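Local structure of geranyltranstransferase (Enterococcus faecalis, 3P8L) at residues S140-V143 / L144-Q148; I190-A193 / L194-G198; A201-T204 / E205-G209. The protein probably joins isopentenyl diphosphate to geranyl diphosphate, with magnesium as cofactor, to make (2E,6E)-farnesyl diphosphate and release diphosphate. All blocks are in the same frame, centred on the assembly; numbering follows the deposited sequence. Where two conformers were deposited one is given.

Interaction 1: S140-V143 / L144-Q148; sequences SEKV and LLMQQ
Leu145 N donates to Glu141 O at 2.9 Å, the shortest of the four i to i+4 backbone bonds that join 140-143 to 144-148 on helix 139-153. The helix belongs to the all-alpha fold of the polyprenyl synthases, and here one of its sides lies against the second subunit. Met146 N reaches Lys142 O at 3.0 Å, and the two side chains of that pair run side by side in the same direction. In the conformer given, one of two, Met146 folds back at its last torsion (chi3 -53°), which brings CE alongside the lysine stem, 3.9 Å from Lys142 CG, and also near the valine, 4.1 Å from Val143 CG2. The aliphatic part of Lys142 thus packs on the S-methyl of this conformer while NZ, farther out, bonds to the carbonyl oxygens of Ser133 and Ser135 in the same chain.

Val143 and Met146 also touch the second subunit: Met146 packs on its Met146, and Val143 on its Lys142. The other branch of the valine serves Gln147. With chi1 163°, Val143 CG1 stands opposite its own backbone N and meets the carboxamide, whose NE2 bonds to Ser133 O of the second subunit. Gln147 CG lies beside the valine carbonyl, 3.2 Å from Val143 O, and Gln147 NE2 ends 3.5 Å from Val143 CG1.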
# COMPACT_ATOMS: atom_id res chain seq x y z
N SER A 140 -5.18 4.86 -18.68
CA SER A 140 -3.98 4.07 -18.96
C SER A 140 -2.74 4.59 -18.25
O SER A 140 -1.86 3.80 -17.87
CB SER A 140 -3.72 3.98 -20.46
OG SER A 140 -3.50 5.27 -20.99
N GLU A 141 -2.65 5.91 -18.10
CA GLU A 141 -1.55 6.55 -17.37
C GLU A 141 -1.65 6.20 -15.89
O GLU A 141 -0.64 5.95 -15.23
CB GLU A 141 -1.62 8.06 -17.51
CG GLU A 141 -1.05 8.61 -18.79
CD GLU A 141 -1.06 10.13 -18.81
OE1 GLU A 141 -0.17 10.70 -19.48
OE2 GLU A 141 -1.95 10.75 -18.17
N LYS A 142 -2.89 6.21 -15.40
CA LYS A 142 -3.22 5.86 -14.03
C LYS A 142 -2.72 4.47 -13.72
O LYS A 142 -1.97 4.29 -12.76
CB LYS A 142 -4.73 5.96 -13.80
CG LYS A 142 -5.14 5.83 -12.34
CD LYS A 142 -6.60 6.20 -12.14
CE LYS A 142 -6.76 7.70 -12.06
NZ LYS A 142 -8.13 8.08 -11.56
N VAL A 143 -3.06 3.51 -14.58
CA VAL A 143 -2.67 2.12 -14.39
C VAL A 143 -1.16 1.92 -14.47
O VAL A 143 -0.58 1.21 -13.65
CB VAL A 143 -3.44 1.16 -15.36
CG1 VAL A 143 -2.78 -0.23 -15.48
CG2 VAL A 143 -4.86 1.00 -14.90
N LEU A 144 -0.52 2.60 -15.43
CA LEU A 144 0.93 2.55 -15.57
C LEU A 144 1.63 3.07 -14.30
O LEU A 144 2.58 2.47 -13.82
CB LEU A 144 1.39 3.38 -16.79
CG LEU A 144 2.90 3.50 -17.04
CD1 LEU A 144 3.56 2.14 -17.21
CD2 LEU A 144 3.16 4.40 -18.25
N LEU A 145 1.15 4.19 -13.78
CA LEU A 145 1.82 4.81 -12.64
C LEU A 145 1.57 4.03 -11.34
O LEU A 145 2.44 4.01 -10.47
CB LEU A 145 1.43 6.29 -12.52
CG LEU A 145 2.05 7.22 -13.60
CD1 LEU A 145 1.86 8.66 -13.23
CD2 LEU A 145 3.51 6.95 -13.82
N MET A 146 0.43 3.34 -11.25
CA MET A 146 0.13 2.47 -10.10
C MET A 146 1.03 1.24 -10.15
O MET A 146 1.59 0.83 -9.13
CB MET A 146 -1.36 2.10 -10.06
CG MET A 146 -2.28 3.23 -9.54
SD MET A 146 -4.06 2.83 -9.38
CE MET A 146 -4.45 2.21 -11.01
N GLN A 147 1.19 0.67 -11.35
CA GLN A 147 2.12 -0.42 -11.59
C GLN A 147 3.54 -0.05 -11.18
O GLN A 147 4.24 -0.81 -10.49
CB GLN A 147 2.13 -0.83 -13.08
CG GLN A 147 0.92 -1.65 -13.53
CD GLN A 147 0.81 -1.78 -15.06
OE1 GLN A 147 1.57 -1.16 -15.81
NE2 GLN A 147 -0.13 -2.59 -15.51
N GLN A 148 3.96 1.13 -11.62
CA GLN A 148 5.32 1.60 -11.39
C GLN A 148 5.56 1.96 -9.91
O GLN A 148 6.63 1.68 -9.36
CB GLN A 148 5.64 2.77 -12.32
CG GLN A 148 5.85 2.37 -13.81
CD GLN A 148 7.02 1.45 -14.01
OE1 GLN A 148 8.14 1.74 -13.58
NE2 GLN A 148 6.79 0.32 -14.69

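Interaction 2: I190-A193 / L194-G198; sequences IEFA and LIAGG
Ile190 starts this turn of helix 175-200 by offering its carbonyl to Leu194 N, Ile190 O to Leu194 N being 3.2 Å. The contact is local, i to i+4 along a largely buried part of one alpha-helix in the all-alpha polyprenyl synthase fold. Leu194 brings CD2 back to 3.7 Å from Ile190 O, so the leucine's own methyl lies against the carbonyl that its N-H binds; farther out Leu194 meets Phe214 and Ala215 of helix 205-230.

Next comes Glu191, whose O takes the N-H of Ile195 at 3.0 Å in an almost straight bond, 173° at the hydrogen. Ile195 lays its longer branch over the same oxygen, with CG1 3.3 Å from Glu191 O. In the conformer given, one of two, the side chain of Glu191 touches His216 of helix 205-230.

Phe192 makes the one side-chain contact between the two halves. Its CG stands trans to the backbone N (chi1 176°), a torsion that brings the ring beside the next turn, where the methyl of Ala196 lies over one of its faces. This is a CH-pi contact, 4.2 Å from Ala196 CB to the centroid of the Phe192 ring and displaced toward the rim. Backbone and side chain work together in this pair, since Phe192 O also accepts from Ala196 N at 2.8 Å. Around the ring, Gln148, Leu149 and Ala152 of helix 139-153 and Leu80 of helix 71-92 complete the packing.

Ala193 packs on Leu57 and Val58 of helix 53-64 and on Leu80, while its carbonyl continues the ladder: Ala193 O receives Gly197 N at 3.0 Å.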
# COMPACT_ATOMS: atom_id res chain seq x y z
N ILE A 190 13.27 7.05 -6.33
CA ILE A 190 13.92 8.13 -7.10
C ILE A 190 13.66 7.86 -8.58
O ILE A 190 13.26 8.78 -9.32
CB ILE A 190 15.44 8.27 -6.81
CG1 ILE A 190 15.70 8.54 -5.32
CG2 ILE A 190 16.09 9.39 -7.67
CD1 ILE A 190 15.03 9.76 -4.77
N GLU A 191 13.86 6.60 -8.99
CA GLU A 191 13.58 6.18 -10.36
C GLU A 191 12.11 6.39 -10.71
O GLU A 191 11.80 6.95 -11.79
CB GLU A 191 14.06 4.75 -10.63
CG GLU A 191 15.56 4.66 -10.92
CD GLU A 191 16.14 3.29 -10.63
OE1 GLU A 191 15.38 2.40 -10.20
OE2 GLU A 191 17.37 3.10 -10.82
N PHE A 192 11.21 6.00 -9.80
CA PHE A 192 9.79 6.29 -10.01
C PHE A 192 9.54 7.78 -10.23
O PHE A 192 8.75 8.14 -11.10
CB PHE A 192 8.89 5.80 -8.86
CG PHE A 192 7.45 6.19 -9.04
CD1 PHE A 192 6.61 5.42 -9.83
CD2 PHE A 192 6.94 7.37 -8.48
CE1 PHE A 192 5.28 5.79 -10.02
CE2 PHE A 192 5.63 7.76 -8.68
CZ PHE A 192 4.80 6.95 -9.46
N ALA A 193 10.18 8.64 -9.44
CA ALA A 193 9.90 10.08 -9.57
C ALA A 193 10.20 10.59 -11.00
O ALA A 193 9.40 11.33 -11.57
CB ALA A 193 10.68 10.89 -8.55
N LEU A 194 11.33 10.16 -11.54
CA LEU A 194 11.75 10.55 -12.91
C LEU A 194 10.86 9.95 -14.02
O LEU A 194 10.44 10.67 -14.95
CB LEU A 194 13.23 10.22 -13.14
CG LEU A 194 14.28 11.28 -12.77
CD1 LEU A 194 14.23 12.45 -13.74
CD2 LEU A 194 14.18 11.78 -11.32
N ILE A 195 10.58 8.65 -13.90
CA ILE A 195 9.61 7.94 -14.75
C ILE A 195 8.27 8.64 -14.75
O ILE A 195 7.73 8.92 -15.82
CB ILE A 195 9.44 6.45 -14.31
CG1 ILE A 195 10.71 5.66 -14.62
CG2 ILE A 195 8.22 5.79 -14.96
CD1 ILE A 195 10.64 4.22 -14.20
N ALA A 196 7.75 8.94 -13.56
CA ALA A 196 6.47 9.62 -13.45
C ALA A 196 6.49 11.00 -14.09
O ALA A 196 5.52 11.38 -14.76
CB ALA A 196 6.01 9.72 -11.99
N GLY A 197 7.56 11.76 -13.85
CA GLY A 197 7.77 13.04 -14.54
C GLY A 197 7.66 12.89 -16.06
O GLY A 197 6.94 13.65 -16.70
N GLY A 198 8.36 11.90 -16.62
CA GLY A 198 8.25 11.57 -18.05
C GLY A 198 6.86 11.22 -18.57
O GLY A 198 6.47 11.66 -19.65

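Interaction 3: A201-T204 / E205-G209; sequences ANQT and EEVIG
Thr204 is the N-cap of helix 205-230, and its O and OG1 accept hydrogen bonds from the first turn of that helix. The backbone one is strong and straight: Ile208 N donates to Thr204 O at 2.9 Å, with 174° at the hydrogen, the first i to i+4 bond of the helix. The side-chain one is a weak capping bond, Val207 N to Thr204 OG1 at 3.4 Å. With chi1 63° the hydroxyl sits between the residue's own N and carbonyl carbon, which turns OG1 over the start of the helix, where amide N-H groups lack carbonyls from a preceding turn.

A further polar link lies within the loop. Gln203 bends at chi2 (-59°) so that its amide curls back, and Gln203 NE2 donates to Ala201 O at 3.2 Å from well above the carbonyl plane. Asn202, with positive phi, is the C-prime residue of the Schellman motif that closes helix 175-200, so the chain ends one helix and caps the next within a few residues.

Van der Waals contacts add to this. The apolar stem of Gln203 crosses Val207, Gln203 CB lying 3.9 Å from Val207 CG1, and Phe65 packs on both of these side chains. Two carbon-to-oxygen approaches accompany it. Val207 CG2 comes to 3.5 Å from Thr204 OG1, so the valine touches the capping hydroxyl as well. Ile208 extends back along the loop, its CD1 3.5 Å from Gln203 O.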
# COMPACT_ATOMS: atom_id res chain seq x y z
N ALA A 201 4.57 14.17 -18.59
CA ALA A 201 4.93 15.10 -19.65
C ALA A 201 4.78 14.48 -21.06
O ALA A 201 5.23 15.08 -22.05
CB ALA A 201 6.34 15.62 -19.44
N ASN A 202 4.18 13.29 -21.12
CA ASN A 202 3.94 12.56 -22.38
C ASN A 202 5.17 12.24 -23.22
O ASN A 202 5.11 12.28 -24.45
CB ASN A 202 2.88 13.25 -23.24
CG ASN A 202 1.65 12.39 -23.43
OD1 ASN A 202 0.57 12.72 -22.93
ND2 ASN A 202 1.80 11.28 -24.15
N GLN A 203 6.28 11.92 -22.56
CA GLN A 203 7.52 11.58 -23.23
C GLN A 203 7.52 10.14 -23.74
O GLN A 203 6.71 9.32 -23.30
CB GLN A 203 8.70 11.81 -22.30
CG GLN A 203 8.86 13.27 -21.91
CD GLN A 203 9.05 14.17 -23.12
OE1 GLN A 203 10.04 14.07 -23.83
NE2 GLN A 203 8.11 15.07 -23.33
N THR A 204 8.44 9.85 -24.66
CA THR A 204 8.48 8.54 -25.29
C THR A 204 9.18 7.56 -24.38
O THR A 204 9.82 7.96 -23.39
CB THR A 204 9.21 8.56 -26.68
OG1 THR A 204 10.58 8.94 -26.50
CG2 THR A 204 8.51 9.52 -27.65
N GLU A 205 9.07 6.28 -24.73
CA GLU A 205 9.71 5.19 -24.03
C GLU A 205 11.22 5.36 -24.03
O GLU A 205 11.90 4.92 -23.10
CB GLU A 205 9.34 3.86 -24.70
CG GLU A 205 9.27 2.68 -23.73
CD GLU A 205 8.29 2.92 -22.58
OE1 GLU A 205 7.09 3.09 -22.85
OE2 GLU A 205 8.74 2.93 -21.41
N GLU A 206 11.73 6.01 -25.06
CA GLU A 206 13.16 6.27 -25.21
C GLU A 206 13.62 7.32 -24.19
O GLU A 206 14.66 7.16 -23.54
CB GLU A 206 13.44 6.74 -26.65
CG GLU A 206 14.57 5.99 -27.36
CD GLU A 206 15.94 6.61 -27.14
OE1 GLU A 206 16.46 6.52 -26.00
OE2 GLU A 206 16.51 7.18 -28.10
N VAL A 207 12.83 8.38 -24.05
CA VAL A 207 13.14 9.46 -23.12
C VAL A 207 12.97 8.97 -21.66
O VAL A 207 13.86 9.19 -20.83
CB VAL A 207 12.30 10.73 -23.41
CG1 VAL A 207 12.56 11.82 -22.37
CG2 VAL A 207 12.61 11.26 -24.81
N ILE A 208 11.86 8.28 -21.39
CA ILE A 208 11.57 7.72 -20.06
C ILE A 208 12.71 6.82 -19.61
O ILE A 208 13.16 6.91 -18.46
CB ILE A 208 10.17 7.04 -20.02
CG1 ILE A 208 9.08 8.12 -20.02
CG2 ILE A 208 10.00 6.09 -18.82
CD1 ILE A 208 7.68 7.63 -20.39
N GLY A 209 13.24 6.02 -20.54
CA GLY A 209 14.45 5.22 -20.31
C GLY A 209 15.69 6.00 -19.93
O GLY A 209 16.48 5.57 -19.08

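In the fold
Along the chain the order is interaction 1 on helix 139-153, interaction 2 on helix 175-200, then interaction 3 at the turn into helix 205-230. Their centres lie about 12 Å (1 to 2), 10 Å (2 to 3) and 14 Å (1 to 3) apart. Interactions 1 and 2 pack directly: Leu145 O is 3.4 Å from Phe192 CE1, and Gln148 meets Ile195. Interactions 2 and 3 join through a probable hydrogen bond, Gln203 N to Gly198 O at 2.9 Å, and through Ile195 and Ile208. In this largely helical subunit the mostly buried interaction 2 thus packs on both the dimer-facing helix and the surface turn, which Glu141 and Asn202 also bring together.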